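Local coordinates for membrane lipoprotein TpN32 (Treponema pallidum, PDB 1XS5), which binds L-methionine in the cleft between its two lobes and probably serves as a periplasmic-type methionine-binding lipoprotein of the NlpA family, at residues R118-A123 with G167-G172. Numbering follows the deposited sequence.
Sequences RLLEAA and GAVING. With MET (methionine), chain B.
Val169 points its two methyl groups from the sheet at a pair of leucines on the last turn of helix 110-122, one methyl to each. CG1 meets CD1 of Leu119 at 3.9 Å, the two side chains running past each other in opposite directions, while CG2 meets CD2 of Leu120 at 4.0 Å at a slant. The valine's CG1 lies anti to its backbone N (chi1 176°), which leaves CG2 beside that nitrogen, and this fork lets one residue serve both leucines. The CA-CB bond of Leu119 heads toward the strand; Leu120 leaves the helix to one side and reaches Val169 with its branched end. The contact is purely apolar and buried, and no hydrogen bond joins the segments. Ile106 of the adjacent strand touches both Leu120 and Val169, and Leu85 touches both Leu119 and Val169.

Two residues on from Val169, Asn171 reaches the methionine. It sits at the N-cap position of helix 172-177, but its side chain makes no capping bond; ND2 turns instead to the ligand's carboxylate O at 2.9 Å, nearly straight with an N-H...O angle of 171°, while OD1 has a weak hydrogen bond with Ser155 OG. Arg115, from the same helix as the leucines, also hydrogen-bonds the ligand. Helix 110-122 thus packs on a central strand of the five-stranded sheet that leads to the methionine pocket, as expected of one alpha/beta lobe of a two-lobed periplasmic binding protein.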
# COMPACT_ATOMS: atom_id res chain seq x y z
N ARG A 118 13.91 -3.40 -3.65
CA ARG A 118 14.43 -2.35 -4.54
C ARG A 118 14.71 -1.02 -3.79
O ARG A 118 15.55 -0.20 -4.20
CB ARG A 118 13.49 -2.18 -5.74
CG ARG A 118 13.48 -3.46 -6.55
CD ARG A 118 13.44 -3.28 -8.06
NE ARG A 118 13.73 -4.55 -8.77
CZ ARG A 118 12.83 -5.49 -9.05
NH1 ARG A 118 11.54 -5.34 -8.70
NH2 ARG A 118 13.22 -6.59 -9.69
N LEU A 119 14.02 -0.83 -2.67
CA LEU A 119 14.29 0.32 -1.79
C LEU A 119 15.67 0.10 -1.14
O LEU A 119 16.52 1.01 -1.12
CB LEU A 119 13.19 0.39 -0.71
CG LEU A 119 13.32 1.47 0.36
CD1 LEU A 119 11.95 1.63 1.06
CD2 LEU A 119 14.43 1.07 1.40
N LEU A 120 15.90 -1.09 -0.59
CA LEU A 120 17.19 -1.43 0.04
C LEU A 120 18.31 -1.41 -1.01
O LEU A 120 19.42 -1.02 -0.74
CB LEU A 120 17.11 -2.84 0.68
CG LEU A 120 16.10 -2.88 1.87
CD1 LEU A 120 16.01 -4.31 2.42
CD2 LEU A 120 16.55 -1.96 2.95
N GLU A 121 17.99 -1.83 -2.24
CA GLU A 121 19.01 -1.78 -3.29
C GLU A 121 19.43 -0.31 -3.56
O GLU A 121 20.62 0.01 -3.64
CB GLU A 121 18.44 -2.42 -4.57
CG GLU A 121 19.33 -2.36 -5.79
CD GLU A 121 18.71 -3.10 -6.99
OE1 GLU A 121 17.54 -2.79 -7.32
OE2 GLU A 121 19.39 -3.97 -7.60
N ALA A 122 18.43 0.57 -3.69
CA ALA A 122 18.66 2.00 -3.92
C ALA A 122 19.49 2.62 -2.79
O ALA A 122 20.28 3.57 -3.03
CB ALA A 122 17.29 2.73 -4.04
N ALA A 123 19.32 2.12 -1.57
CA ALA A 123 20.09 2.63 -0.42
C ALA A 123 21.49 1.97 -0.31
O ALA A 123 22.23 2.27 0.63
CB ALA A 123 19.30 2.42 0.91
N GLY A 167 15.98 -2.85 11.78
CA GLY A 167 15.22 -1.93 10.94
C GLY A 167 14.05 -2.67 10.28
O GLY A 167 13.97 -3.90 10.36
N ALA A 168 13.15 -1.93 9.64
CA ALA A 168 12.04 -2.55 8.95
C ALA A 168 11.56 -1.63 7.85
O ALA A 168 11.53 -0.39 8.04
CB ALA A 168 10.88 -2.80 9.92
N VAL A 169 11.21 -2.23 6.71
CA VAL A 169 10.66 -1.47 5.55
C VAL A 169 9.15 -1.65 5.74
O VAL A 169 8.63 -2.76 5.54
CB VAL A 169 11.14 -2.08 4.24
CG1 VAL A 169 10.51 -1.37 3.06
CG2 VAL A 169 12.71 -1.94 4.17
N ILE A 170 8.46 -0.56 6.10
CA ILE A 170 7.04 -0.65 6.45
C ILE A 170 6.11 0.12 5.53
O ILE A 170 6.37 1.29 5.26
CB ILE A 170 6.83 -0.17 7.94
CG1 ILE A 170 7.76 -0.98 8.87
CG2 ILE A 170 5.36 -0.49 8.43
CD1 ILE A 170 7.79 -0.50 10.32
N ASN A 171 5.06 -0.54 5.03
CA ASN A 171 4.10 0.17 4.16
C ASN A 171 3.59 1.42 4.89
O ASN A 171 3.32 1.38 6.11
CB ASN A 171 2.84 -0.65 3.87
CG ASN A 171 3.16 -2.00 3.24
OD1 ASN A 171 3.60 -2.91 3.93
ND2 ASN A 171 2.95 -2.10 1.94
N GLY A 172 3.33 2.47 4.13
CA GLY A 172 2.87 3.71 4.73
C GLY A 172 1.63 3.56 5.60
O GLY A 172 1.60 4.11 6.70
N MET B . -1.27 1.03 1.20
CA MET B . -0.24 0.02 0.75
C MET B . 1.02 0.66 0.12
O MET B . 2.15 0.25 0.48
CB MET B . -0.86 -0.95 -0.28
CG MET B . 0.03 -2.14 -0.55
SD MET B . -0.62 -3.30 -1.78
CE MET B . -1.83 -4.19 -0.72
OXT MET B . 0.85 1.56 -0.73